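Local coordinates for protein N-acetyltransferase (Staphylococcus aureus subsp. aureus, PDB 4M85) that probably transfers an acetyl group from acetyl-coenzyme A to an amine of its acceptor, as a GNAT-fold N-acetyltransferase, at residues 22-27 with 101-106; 147-152 with 160-165; 11-16 with 47-52; 33-38 with 94-99. One frame throughout, in Å; residues are numbered along the deposited sequence.

How the interactions relate
From the N terminus, interaction 3 opens first, at 11-16, and closes at 47-52, joining the start of helix 13-26 to the end of helix 37-49. Before it closes, interactions 1 and 4 open at 22-27 and 33-38, so both cross it. Of these two, interaction 4 closes first, at 94-99, nested inside the loop that interaction 1 completes at 101-106. They touch through the Asp-25 to Lys-33 salt bridge, and they tie the N-terminal helices to the region around helix 95-98. Interaction 2 follows in series, a short closure between strand 147-152 and helix 156-164, across the chain's centre from interactions 3 and 4.

Interaction 1 (22-27 with 101-106); sequences MVWDDM and GTPLPV
Trp-24 reaches from helix 13-26 with the far end of its indole against Pro-103, CH2 lying 3.5 Å from Pro-103 CG. The neighbouring carbon CZ3 touches the same proline, 3.7 Å from Pro-103 CB, so the outer corner of the six-membered ring rests on the CB-CG side of the pyrrolidine. Leu-104 comes in obliquely at the pyrrole side: its CD1 sits 3.7 Å from Trp-24 NE1, a van der Waals approach. The indole is carried there by a CG that stands beside the backbone N of Trp-24 (chi1 -70°). Leu-104 divides its two methyls between neighbours one helical turn apart, CD2 meeting Met-27 CE at 4.0 Å. Met-27 gets its methyl to that place by a turn about its CG-SD bond (chi3 75°), and its chain crosses the leucine at about a right angle. The contact is essentially apolar, with no polar bond between the segments, and buried. The loop carrying Pro-103 and Leu-104 is held separately by Glu-85 OE2 in helix 81-86, which accepts from Thr-102 OG1 and from Leu-104 N. Helix 30-34 packs alongside, Val-32 against Trp-24 and Leu-31 against Pro-103, so the loop after helix 95-98 lies against two successive N-terminal helices.

Interaction 2 (147-152 with 160-165); sequences WSLNCD and KLYKKV
Between Leu-149 and Cys-151, the two strand residues that meet Tyr-162, Asn-150 faces the other way and is gripped at ND2 by two acceptors, Tyr-115 OH and Glu-108 O. Its OD1 is held by His-182 ND1, so the whole amide is fixed on the face of the sheet turned away from the helix. On the helix side everything centres on the Tyr-162 ring. Leu-149 covers one face: CD2 stands almost over the middle, 3.9 Å from the ring centroid and 10° off the normal, a CH-pi contact. The second methyl, CD1, lies nearer the rim, 3.7 Å from Tyr-162 CD2. Both methyls reach the ring from a side chain whose CG is lodged between its own N and carbonyl carbon (chi1 64°). Cys-151 takes the edge instead. Its SG lies near the ring plane, 79° off the normal and 3.6 Å from Tyr-162 CE2, a sulfur-aromatic contact. Two alternate residues of one strand thus hold a single ring by face and by edge, fixing its tilt. Leu-183 of strand 178-184 touches both Leu-149 and Tyr-162, while Leu-135 of helix 130-140 and Ile-119 of strand 114-121 also pack on the tyrosine. Helix 156-164 is therefore seated on the sheet beside helix 130-140, in a beta-alpha-beta crossover from strand 147-152 to the parallel strand 168-175, with strand 178-184 inserted antiparallel between them, as in the C-terminal part of the GNAT fold.

Interaction 3 (11-16 with 47-52); sequences EDRFDI and SCVDAT
Arg-13 and Cys-48 bring the two backbones closest, their CA atoms 6.0 Å apart. Residues 11-12 form the end of a 3-10 turn that runs into helix 13-26, whereas 47-49 are the loosely hydrogen-bonded end of helix 37-49, after which the chain leaves as a loop. That short separation lets side chains touch at their roots: Arg-13 CB lies 3.7 Å from Cys-48 CB. Cys-48 SG reaches one turn further along helix 13-26, to Ile-16 CG2, at 3.8 Å. Beyond CB the arginine runs extended as far as NE, from a CG set between N and carbonyl carbon (chi1 69°), and this sends it across Val-49 at about a right angle. Both valine methyls pack on the same side of its CD, Val-49 CG2 3.6 Å from Arg-13 CD. The same methyl continues over one face of the guanidinium, 3.7 Å from Arg-13 NE. Phe-14 CZ lies 3.3 Å above the opposite face, so the flat group is sandwiched, while NH1 donates to Pro-10 O, just ahead of helix 13-26. Deeper in, Ile-16 rests on Ile-60 and Val-62 of strand 60-65. Helices between strand 4-7 and strand 60-65, here 13-26 on the sheet with the end of 37-49 packed on it, are characteristic of the N-terminal half of the GNAT fold.

Interaction 4 (33-38 with 94-99); sequences KHLPKD and PEEIKQ
Leu-35 points its CB at helix 95-98 from the bend between helix 30-34 and helix 37-49, and the real contact begins beyond CG, where the two methyls part. CG stands beside the leucine's own N (chi1 -63°), which carries the fork to the helix surface. CD1 goes to Ile-97: it lies 3.6 Å from Ile-97 CG1 and 3.9 Å from Ile-97 CD1, the two side chains crossing at about a right angle. CD2 goes to Glu-96, resting 3.6 Å from the backbone Glu-96 O and 3.8 Å from Glu-96 CG. CG of Glu-96 stands anti to its backbone N (chi1 -174°) and the chain runs on extended, sliding past the leucine in the opposite direction, so that its OE2 ends 4.1 Å from Leu-35 CD2, with the ring of Pro-36 loosely alongside. Tyr-100 and Val-40 also pack on the leucine, and Met-39 touches Ile-97 and Glu-96, which places the contact where helices 30-34, 37-49 and 95-98 meet. Chemically, it is an apolar contact with a polar margin: dispersion between Leu-35 and Ile-97 holds the buried side, and Glu-96 lends its methylene carbon while its carboxylate lies on the exposed side, probably hydrated and charged.

Interaction 1 (22-27 with 101-106)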
loop_
_atom_site.group_PDB
_atom_site.type_symbol
_atom_site.label_atom_id
_atom_site.label_comp_id
_atom_site.label_asym_id
_atom_site.label_seq_id
_atom_site.Cartn_x
_atom_site.Cartn_y
_atom_site.Cartn_z
ATOM N N MET A 22 3.724 2.766 -9.061
ATOM C CA MET A 22 3.338 4.179 -9.252
ATOM C C MET A 22 3.472 4.962 -7.958
ATOM O O MET A 22 3.964 6.092 -7.946
ATOM C CB MET A 22 1.908 4.293 -9.779
ATOM C CG MET A 22 1.801 4.251 -11.298
ATOM S SD MET A 22 0.152 3.767 -11.817
ATOM C CE MET A 22 -0.916 4.660 -10.653
ATOM N N VAL A 23 3.051 4.361 -6.855
ATOM C CA VAL A 23 3.164 5.025 -5.575
ATOM C C VAL A 23 4.640 5.254 -5.233
ATOM O O VAL A 23 5.014 6.349 -4.796
ATOM C CB VAL A 23 2.461 4.236 -4.454
ATOM C CG1 VAL A 23 2.758 4.854 -3.092
ATOM C CG2 VAL A 23 0.957 4.224 -4.689
ATOM N N TRP A 24 5.470 4.232 -5.409
ATOM C CA TRP A 24 6.893 4.346 -5.060
ATOM C C TRP A 24 7.610 5.362 -5.952
ATOM O O TRP A 24 8.575 5.988 -5.525
ATOM C CB TRP A 24 7.606 2.988 -5.157
ATOM C CG TRP A 24 7.229 1.979 -4.093
ATOM C CD1 TRP A 24 6.243 2.095 -3.135
ATOM C CD2 TRP A 24 7.821 0.686 -3.902
ATOM N NE1 TRP A 24 6.206 0.958 -2.356
ATOM C CE2 TRP A 24 7.161 0.078 -2.807
ATOM C CE3 TRP A 24 8.860 -0.016 -4.545
ATOM C CZ2 TRP A 24 7.495 -1.196 -2.347
ATOM C CZ3 TRP A 24 9.206 -1.270 -4.069
ATOM C CH2 TRP A 24 8.514 -1.849 -2.986
ATOM N N ASP A 25 7.135 5.509 -7.190
ATOM C CA ASP A 25 7.692 6.479 -8.147
ATOM C C ASP A 25 7.347 7.912 -7.727
ATOM O O ASP A 25 8.217 8.795 -7.777
ATOM C CB ASP A 25 7.206 6.191 -9.579
ATOM C CG ASP A 25 7.785 7.168 -10.620
ATOM O OD1 ASP A 25 8.984 7.066 -10.967
ATOM O OD2 ASP A 25 7.029 8.042 -11.091
ATOM N N ASP A 26 6.096 8.134 -7.307
ATOM C CA ASP A 26 5.699 9.403 -6.700
ATOM C C ASP A 26 6.625 9.733 -5.544
ATOM O O ASP A 26 7.259 10.787 -5.536
ATOM C CB ASP A 26 4.260 9.346 -6.177
ATOM C CG ASP A 26 3.225 9.354 -7.287
ATOM O OD1 ASP A 26 3.591 9.674 -8.436
ATOM O OD2 ASP A 26 2.043 9.033 -7.010
ATOM N N MET A 27 6.716 8.807 -4.582
ATOM C CA MET A 27 7.640 8.917 -3.442
ATOM C C MET A 27 9.127 9.110 -3.793
ATOM O O MET A 27 9.933 9.370 -2.908
ATOM C CB MET A 27 7.537 7.666 -2.566
ATOM C CG MET A 27 6.224 7.513 -1.830
ATOM S SD MET A 27 6.165 5.958 -0.926
ATOM C CE MET A 27 7.247 6.360 0.436
ATOM N N GLY A 101 19.233 -2.710 -0.690
ATOM C CA GLY A 101 18.590 -3.058 0.557
ATOM C C GLY A 101 17.079 -3.062 0.348
ATOM O O GLY A 101 16.591 -2.994 -0.778
ATOM N N THR A 102 16.340 -3.139 1.435
ATOM C CA THR A 102 14.907 -3.268 1.341
ATOM C C THR A 102 14.322 -1.870 1.005
ATOM O O THR A 102 14.890 -0.834 1.378
ATOM C CB THR A 102 14.295 -3.926 2.602
ATOM O OG1 THR A 102 14.264 -3.002 3.692
ATOM C CG2 THR A 102 15.080 -5.177 3.004
ATOM N N PRO A 103 13.215 -1.846 0.256
ATOM C CA PRO A 103 12.678 -0.601 -0.326
ATOM C C PRO A 103 12.099 0.401 0.666
ATOM O O PRO A 103 12.083 1.592 0.362
ATOM C CB PRO A 103 11.569 -1.075 -1.278
ATOM C CG PRO A 103 11.459 -2.540 -1.130
ATOM C CD PRO A 103 12.475 -3.050 -0.154
ATOM N N LEU A 104 11.653 -0.058 1.839
ATOM C CA LEU A 104 10.969 0.817 2.797
ATOM C C LEU A 104 11.390 0.547 4.255
ATOM O O LEU A 104 10.591 0.053 5.034
ATOM C CB LEU A 104 9.443 0.660 2.612
ATOM C CG LEU A 104 8.768 1.296 1.384
ATOM C CD1 LEU A 104 7.415 0.642 1.123
ATOM C CD2 LEU A 104 8.579 2.803 1.535
ATOM N N PRO A 105 12.668 0.848 4.617
ATOM C CA PRO A 105 13.213 0.606 5.969
ATOM C C PRO A 105 12.560 1.373 7.112
ATOM O O PRO A 105 12.565 0.874 8.244
ATOM C CB PRO A 105 14.674 1.063 5.852
ATOM C CG PRO A 105 14.699 1.991 4.668
ATOM C CD PRO A 105 13.705 1.393 3.719
ATOM N N VAL A 106 12.014 2.560 6.832
ATOM C CA VAL A 106 11.436 3.402 7.868
ATOM C C VAL A 106 10.145 2.770 8.403
ATOM O O VAL A 106 9.332 2.222 7.631
ATOM C CB VAL A 106 11.194 4.843 7.367
ATOM C CG1 VAL A 106 10.632 5.735 8.484
ATOM C CG2 VAL A 106 12.496 5.455 6.837
#

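Interaction 2 (147-152 with 160-165)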
loop_
_atom_site.group_PDB
_atom_site.type_symbol
_atom_site.label_atom_id
_atom_site.label_comp_id
_atom_site.label_asym_id
_atom_site.label_seq_id
_atom_site.Cartn_x
_atom_site.Cartn_y
_atom_site.Cartn_z
ATOM N N TRP A 147 -7.200 1.531 13.380
ATOM C CA TRP A 147 -6.612 1.651 12.063
ATOM C C TRP A 147 -5.848 2.955 11.961
ATOM O O TRP A 147 -6.223 3.979 12.558
ATOM C CB TRP A 147 -7.689 1.566 10.986
ATOM C CG TRP A 147 -8.491 0.312 11.015
ATOM C CD1 TRP A 147 -9.597 0.085 11.748
ATOM C CD2 TRP A 147 -8.279 -0.874 10.240
ATOM N NE1 TRP A 147 -10.078 -1.162 11.520
ATOM C CE2 TRP A 147 -9.296 -1.778 10.587
ATOM C CE3 TRP A 147 -7.333 -1.256 9.288
ATOM C CZ2 TRP A 147 -9.394 -3.041 10.032
ATOM C CZ3 TRP A 147 -7.425 -2.513 8.739
ATOM C CH2 TRP A 147 -8.446 -3.404 9.122
ATOM N N SER A 148 -4.742 2.922 11.246
ATOM C CA SER A 148 -3.986 4.139 10.975
ATOM C C SER A 148 -3.581 4.279 9.507
ATOM O O SER A 148 -3.562 3.309 8.757
ATOM C CB SER A 148 -2.741 4.209 11.865
ATOM O OG SER A 148 -1.759 3.282 11.474
ATOM N N LEU A 149 -3.268 5.513 9.114
ATOM C CA LEU A 149 -2.720 5.792 7.803
ATOM C C LEU A 149 -1.955 7.094 7.802
ATOM O O LEU A 149 -2.056 7.892 8.744
ATOM C CB LEU A 149 -3.787 5.769 6.711
ATOM C CG LEU A 149 -4.925 6.767 6.686
ATOM C CD1 LEU A 149 -4.443 8.157 6.269
ATOM C CD2 LEU A 149 -6.022 6.276 5.737
ATOM N N ASN A 150 -1.182 7.281 6.744
ATOM C CA ASN A 150 -0.359 8.462 6.563
ATOM C C ASN A 150 -0.718 9.215 5.287
ATOM O O ASN A 150 -0.558 8.706 4.194
ATOM C CB ASN A 150 1.098 8.033 6.540
ATOM C CG ASN A 150 1.609 7.642 7.911
ATOM O OD1 ASN A 150 1.321 8.309 8.906
ATOM N ND2 ASN A 150 2.396 6.571 7.971
ATOM N N CYS A 151 -1.207 10.437 5.433
ATOM C CA CYS A 151 -1.752 11.212 4.304
ATOM C C CYS A 151 -0.808 12.349 3.959
ATOM O O CYS A 151 -0.566 13.228 4.781
ATOM C CB CYS A 151 -3.110 11.799 4.697
ATOM S SG CYS A 151 -3.979 12.730 3.404
ATOM N N ASP A 152 -0.315 12.356 2.737
ATOM C CA ASP A 152 0.460 13.492 2.213
ATOM C C ASP A 152 -0.204 14.828 2.603
ATOM O O ASP A 152 -1.355 15.075 2.280
ATOM C CB ASP A 152 0.582 13.376 0.687
ATOM C CG ASP A 152 1.259 14.620 0.026
ATOM O OD1 ASP A 152 1.986 15.385 0.704
ATOM O OD2 ASP A 152 1.032 14.822 -1.183
ATOM N N LYS A 160 -9.725 15.182 3.456
ATOM C CA LYS A 160 -11.159 15.356 3.663
ATOM C C LYS A 160 -11.858 14.016 3.615
ATOM O O LYS A 160 -12.670 13.715 4.462
ATOM C CB LYS A 160 -11.780 16.210 2.569
ATOM C CG LYS A 160 -11.309 17.637 2.516
ATOM C CD LYS A 160 -11.918 18.312 1.305
ATOM C CE LYS A 160 -11.678 19.802 1.336
ATOM N NZ LYS A 160 -12.134 20.420 0.062
ATOM N N LEU A 161 -11.555 13.225 2.588
ATOM C CA LEU A 161 -12.069 11.853 2.488
ATOM C C LEU A 161 -11.809 11.068 3.773
ATOM O O LEU A 161 -12.729 10.436 4.320
ATOM C CB LEU A 161 -11.492 11.125 1.254
ATOM C CG LEU A 161 -11.687 9.599 1.091
ATOM C CD1 LEU A 161 -13.142 9.164 1.289
ATOM C CD2 LEU A 161 -11.179 9.134 -0.262
ATOM N N TYR A 162 -10.591 11.150 4.305
ATOM C CA TYR A 162 -10.271 10.394 5.523
ATOM C C TYR A 162 -11.023 10.886 6.751
ATOM O O TYR A 162 -11.571 10.062 7.524
ATOM C CB TYR A 162 -8.765 10.355 5.791
ATOM C CG TYR A 162 -7.975 9.783 4.637
ATOM C CD1 TYR A 162 -8.476 8.737 3.891
ATOM C CD2 TYR A 162 -6.723 10.294 4.297
ATOM C CE1 TYR A 162 -7.785 8.220 2.824
ATOM C CE2 TYR A 162 -6.007 9.781 3.220
ATOM C CZ TYR A 162 -6.550 8.743 2.491
ATOM O OH TYR A 162 -5.885 8.201 1.428
ATOM N N LYS A 163 -11.058 12.206 6.939
ATOM C CA LYS A 163 -11.827 12.797 8.049
ATOM C C LYS A 163 -13.315 12.504 7.934
ATOM O O LYS A 163 -13.979 12.366 8.947
ATOM C CB LYS A 163 -11.604 14.307 8.177
ATOM C CG LYS A 163 -10.241 14.726 8.721
ATOM C CD LYS A 163 -10.086 14.302 10.167
ATOM C CE LYS A 163 -8.737 14.664 10.746
ATOM N NZ LYS A 163 -8.737 16.004 11.349
ATOM N N LYS A 164 -13.826 12.387 6.715
ATOM C CA LYS A 164 -15.250 12.109 6.507
ATOM C C LYS A 164 -15.629 10.701 6.980
ATOM O O LYS A 164 -16.715 10.520 7.523
ATOM C CB LYS A 164 -15.632 12.297 5.046
ATOM C CG LYS A 164 -17.129 12.462 4.816
ATOM C CD LYS A 164 -17.479 12.628 3.341
ATOM C CE LYS A 164 -18.991 12.469 3.110
ATOM N NZ LYS A 164 -19.403 13.047 1.791
ATOM N N VAL A 165 -14.760 9.705 6.788
ATOM C CA VAL A 165 -15.044 8.359 7.313
ATOM C C VAL A 165 -14.609 8.208 8.761
ATOM O O VAL A 165 -14.719 7.128 9.319
ATOM C CB VAL A 165 -14.435 7.208 6.471
ATOM C CG1 VAL A 165 -14.815 7.360 5.011
ATOM C CG2 VAL A 165 -12.928 7.139 6.624
#

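Interaction 3 (11-16 with 47-52)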
loop_
_atom_site.group_PDB
_atom_site.type_symbol
_atom_site.label_atom_id
_atom_site.label_comp_id
_atom_site.label_asym_id
_atom_site.label_seq_id
_atom_site.Cartn_x
_atom_site.Cartn_y
_atom_site.Cartn_z
ATOM N N GLU A 11 -2.666 -14.280 -8.595
ATOM C CA GLU A 11 -2.756 -13.808 -9.984
ATOM C C GLU A 11 -3.065 -12.317 -10.127
ATOM O O GLU A 11 -2.935 -11.750 -11.228
ATOM C CB GLU A 11 -3.775 -14.627 -10.787
ATOM C CG GLU A 11 -4.962 -15.152 -9.979
ATOM C CD GLU A 11 -4.597 -16.390 -9.159
ATOM O OE1 GLU A 11 -3.906 -17.286 -9.705
ATOM O OE2 GLU A 11 -4.961 -16.454 -7.971
ATOM N N ASP A 12 -3.469 -11.669 -9.037
ATOM C CA ASP A 12 -3.642 -10.217 -9.064
ATOM C C ASP A 12 -2.311 -9.472 -9.013
ATOM O O ASP A 12 -2.265 -8.274 -9.246
ATOM C CB ASP A 12 -4.498 -9.748 -7.890
ATOM C CG ASP A 12 -5.905 -10.288 -7.939
ATOM O OD1 ASP A 12 -6.496 -10.412 -9.064
ATOM O OD2 ASP A 12 -6.434 -10.562 -6.841
ATOM N N ARG A 13 -1.230 -10.174 -8.726
ATOM C CA ARG A 13 0.027 -9.505 -8.381
ATOM C C ARG A 13 0.627 -8.599 -9.456
ATOM O O ARG A 13 1.358 -7.662 -9.164
ATOM C CB ARG A 13 1.058 -10.525 -7.908
ATOM C CG ARG A 13 1.600 -11.473 -8.957
ATOM C CD ARG A 13 2.489 -12.483 -8.224
ATOM N NE ARG A 13 3.164 -13.412 -9.119
ATOM C CZ ARG A 13 2.604 -14.491 -9.655
ATOM N NH1 ARG A 13 1.326 -14.786 -9.439
ATOM N NH2 ARG A 13 3.325 -15.271 -10.452
ATOM N N PHE A 14 0.328 -8.877 -10.713
ATOM C CA PHE A 14 0.910 -8.084 -11.786
ATOM C C PHE A 14 0.298 -6.665 -11.831
ATOM O O PHE A 14 1.030 -5.665 -11.986
ATOM C CB PHE A 14 0.837 -8.875 -13.098
ATOM C CG PHE A 14 1.498 -10.218 -12.978
ATOM C CD1 PHE A 14 2.872 -10.327 -13.074
ATOM C CD2 PHE A 14 0.764 -11.344 -12.660
ATOM C CE1 PHE A 14 3.495 -11.544 -12.881
ATOM C CE2 PHE A 14 1.375 -12.566 -12.458
ATOM C CZ PHE A 14 2.741 -12.667 -12.577
ATOM N N ASP A 15 -1.013 -6.578 -11.637
ATOM C CA ASP A 15 -1.707 -5.279 -11.563
ATOM C C ASP A 15 -1.390 -4.548 -10.263
ATOM O O ASP A 15 -1.136 -3.340 -10.253
ATOM C CB ASP A 15 -3.219 -5.466 -11.740
ATOM C CG ASP A 15 -3.627 -5.693 -13.217
ATOM O OD1 ASP A 15 -3.063 -5.034 -14.115
ATOM O OD2 ASP A 15 -4.535 -6.514 -13.476
ATOM N N ILE A 16 -1.377 -5.290 -9.160
ATOM C CA ILE A 16 -0.962 -4.744 -7.873
ATOM C C ILE A 16 0.458 -4.118 -7.994
ATOM O O ILE A 16 0.687 -2.994 -7.539
ATOM C CB ILE A 16 -1.038 -5.811 -6.771
ATOM C CG1 ILE A 16 -2.508 -6.166 -6.472
ATOM C CG2 ILE A 16 -0.310 -5.355 -5.515
ATOM C CD1 ILE A 16 -2.732 -7.282 -5.468
ATOM N N SER A 47 7.215 -10.001 -4.346
ATOM C CA SER A 47 6.926 -9.564 -2.977
ATOM C C SER A 47 5.490 -9.901 -2.548
ATOM O O SER A 47 5.218 -9.988 -1.349
ATOM C CB SER A 47 7.190 -8.072 -2.779
ATOM O OG SER A 47 6.151 -7.218 -3.260
ATOM N N CYS A 48 4.602 -10.066 -3.531
ATOM C CA CYS A 48 3.175 -10.314 -3.289
ATOM C C CYS A 48 2.870 -11.770 -2.980
ATOM O O CYS A 48 1.859 -12.019 -2.347
ATOM C CB CYS A 48 2.319 -9.891 -4.511
ATOM S SG CYS A 48 2.266 -8.111 -4.869
ATOM N N VAL A 49 3.714 -12.715 -3.427
ATOM C CA VAL A 49 3.430 -14.155 -3.303
ATOM C C VAL A 49 4.542 -14.992 -2.662
ATOM O O VAL A 49 4.238 -15.938 -1.973
ATOM C CB VAL A 49 3.013 -14.823 -4.664
ATOM C CG1 VAL A 49 1.651 -14.338 -5.120
ATOM C CG2 VAL A 49 4.036 -14.615 -5.761
ATOM N N ASP A 50 5.817 -14.612 -2.812
ATOM C CA ASP A 50 6.921 -15.512 -2.471
ATOM C C ASP A 50 7.379 -15.439 -1.014
ATOM O O ASP A 50 8.110 -16.317 -0.538
ATOM C CB ASP A 50 8.101 -15.269 -3.441
ATOM C CG ASP A 50 7.761 -15.682 -4.866
ATOM O OD1 ASP A 50 6.827 -16.494 -5.020
ATOM O OD2 ASP A 50 8.402 -15.227 -5.832
ATOM N N ALA A 51 6.938 -14.404 -0.307
ATOM C CA ALA A 51 7.258 -14.215 1.093
ATOM C C ALA A 51 6.255 -13.197 1.614
ATOM O O ALA A 51 5.614 -12.514 0.823
ATOM C CB ALA A 51 8.677 -13.693 1.245
ATOM N N THR A 52 6.156 -13.050 2.921
ATOM C CA THR A 52 5.184 -12.133 3.503
ATOM C C THR A 52 5.772 -10.755 3.723
ATOM O O THR A 52 6.056 -10.343 4.861
ATOM C CB THR A 52 4.554 -12.719 4.777
ATOM O OG1 THR A 52 4.137 -14.046 4.483
ATOM C CG2 THR A 52 3.315 -11.931 5.209
#

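Interaction 4 (33-38 with 94-99)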
loop_
_atom_site.group_PDB
_atom_site.type_symbol
_atom_site.label_atom_id
_atom_site.label_comp_id
_atom_site.label_asym_id
_atom_site.label_seq_id
_atom_site.Cartn_x
_atom_site.Cartn_y
_atom_site.Cartn_z
ATOM N N LYS A 33 14.107 5.352 -8.723
ATOM C CA LYS A 33 14.786 6.350 -9.552
ATOM C C LYS A 33 15.948 5.798 -10.361
ATOM O O LYS A 33 16.130 6.211 -11.498
ATOM C CB LYS A 33 15.260 7.539 -8.705
ATOM C CG LYS A 33 14.384 8.780 -8.810
ATOM C CD LYS A 33 12.888 8.477 -8.748
ATOM C CE LYS A 33 12.063 9.744 -8.899
ATOM N NZ LYS A 33 10.662 9.424 -9.276
ATOM N N HIS A 34 16.700 4.851 -9.804
ATOM C CA HIS A 34 17.944 4.396 -10.425
ATOM C C HIS A 34 17.935 2.983 -10.966
ATOM O O HIS A 34 18.926 2.560 -11.546
ATOM C CB HIS A 34 19.103 4.568 -9.443
ATOM C CG HIS A 34 19.396 5.997 -9.138
ATOM N ND1 HIS A 34 18.983 6.606 -7.975
ATOM C CD2 HIS A 34 20.005 6.957 -9.872
ATOM C CE1 HIS A 34 19.349 7.874 -7.993
ATOM N NE2 HIS A 34 19.973 8.113 -9.132
ATOM N N LEU A 35 16.837 2.249 -10.803
ATOM C CA LEU A 35 16.782 0.880 -11.325
ATOM C C LEU A 35 15.741 0.729 -12.420
ATOM O O LEU A 35 14.776 1.494 -12.469
ATOM C CB LEU A 35 16.499 -0.130 -10.218
ATOM C CG LEU A 35 17.562 -0.223 -9.128
ATOM C CD1 LEU A 35 17.000 -0.984 -7.944
ATOM C CD2 LEU A 35 18.819 -0.890 -9.666
ATOM N N PRO A 36 15.942 -0.251 -13.316
ATOM C CA PRO A 36 15.008 -0.414 -14.432
ATOM C C PRO A 36 13.643 -0.840 -13.911
ATOM O O PRO A 36 13.577 -1.678 -13.014
ATOM C CB PRO A 36 15.627 -1.539 -15.269
ATOM C CG PRO A 36 17.010 -1.744 -14.754
ATOM C CD PRO A 36 17.008 -1.270 -13.329
ATOM N N LYS A 37 12.591 -0.253 -14.468
ATOM C CA LYS A 37 11.199 -0.534 -14.105
ATOM C C LYS A 37 10.872 -1.999 -14.214
ATOM O O LYS A 37 10.072 -2.518 -13.443
ATOM C CB LYS A 37 10.213 0.215 -15.031
ATOM C CG LYS A 37 10.496 1.707 -15.199
ATOM C CD LYS A 37 9.238 2.534 -15.476
ATOM C CE LYS A 37 9.344 3.988 -15.000
ATOM N NZ LYS A 37 10.649 4.636 -15.285
ATOM N N ASP A 38 11.469 -2.648 -15.206
ATOM C CA ASP A 38 11.235 -4.051 -15.463
ATOM C C ASP A 38 11.612 -4.858 -14.248
ATOM O O ASP A 38 10.891 -5.777 -13.846
ATOM C CB ASP A 38 12.092 -4.521 -16.643
ATOM C CG ASP A 38 11.644 -5.857 -17.193
ATOM O OD1 ASP A 38 12.519 -6.639 -17.608
ATOM O OD2 ASP A 38 10.425 -6.120 -17.214
ATOM N N PRO A 94 17.691 -10.128 -8.702
ATOM C CA PRO A 94 19.019 -9.838 -9.220
ATOM C C PRO A 94 19.839 -8.988 -8.263
ATOM O O PRO A 94 19.294 -8.211 -7.451
ATOM C CB PRO A 94 18.747 -9.092 -10.527
ATOM C CG PRO A 94 17.341 -8.614 -10.427
ATOM C CD PRO A 94 16.626 -9.610 -9.573
ATOM N N GLU A 95 21.153 -9.167 -8.346
ATOM C CA GLU A 95 22.074 -8.558 -7.413
ATOM C C GLU A 95 21.995 -7.032 -7.493
ATOM O O GLU A 95 22.231 -6.315 -6.518
ATOM C CB GLU A 95 23.505 -9.046 -7.718
ATOM C CG GLU A 95 24.440 -8.995 -6.523
ATOM C CD GLU A 95 24.000 -9.902 -5.389
ATOM O OE1 GLU A 95 23.263 -10.887 -5.639
ATOM O OE2 GLU A 95 24.385 -9.624 -4.234
ATOM N N GLU A 96 21.631 -6.543 -8.660
ATOM C CA GLU A 96 21.583 -5.122 -8.906
ATOM C C GLU A 96 20.498 -4.423 -8.076
ATOM O O GLU A 96 20.686 -3.284 -7.649
ATOM C CB GLU A 96 21.352 -4.887 -10.397
ATOM C CG GLU A 96 21.430 -3.435 -10.809
ATOM C CD GLU A 96 21.331 -3.275 -12.314
ATOM O OE1 GLU A 96 21.334 -4.306 -13.025
ATOM O OE2 GLU A 96 21.247 -2.119 -12.780
ATOM N N ILE A 97 19.364 -5.083 -7.846
ATOM C CA ILE A 97 18.372 -4.507 -6.954
ATOM C C ILE A 97 18.684 -4.837 -5.491
ATOM O O ILE A 97 18.424 -4.011 -4.614
ATOM C CB ILE A 97 16.929 -4.892 -7.325
ATOM C CG1 ILE A 97 15.932 -4.066 -6.503
ATOM C CG2 ILE A 97 16.690 -6.380 -7.147
ATOM C CD1 ILE A 97 14.595 -3.923 -7.179
ATOM N N LYS A 98 19.245 -6.022 -5.233
ATOM C CA LYS A 98 19.579 -6.428 -3.863
ATOM C C LYS A 98 20.558 -5.471 -3.214
ATOM O O LYS A 98 20.543 -5.317 -1.995
ATOM C CB LYS A 98 20.148 -7.850 -3.826
ATOM C CG LYS A 98 19.118 -8.924 -4.145
ATOM C CD LYS A 98 19.723 -10.325 -4.149
ATOM C CE LYS A 98 19.634 -11.013 -2.801
ATOM N NZ LYS A 98 18.258 -11.508 -2.481
ATOM N N GLN A 99 21.406 -4.817 -4.011
ATOM C CA GLN A 99 22.372 -3.854 -3.461
ATOM C C GLN A 99 21.692 -2.653 -2.775
ATOM O O GLN A 99 22.268 -2.037 -1.874
ATOM C CB GLN A 99 23.373 -3.395 -4.533
ATOM C CG GLN A 99 22.786 -2.495 -5.614
ATOM C CD GLN A 99 23.486 -2.610 -6.974
ATOM O OE1 GLN A 99 24.381 -3.442 -7.165
ATOM N NE2 GLN A 99 23.071 -1.772 -7.927
#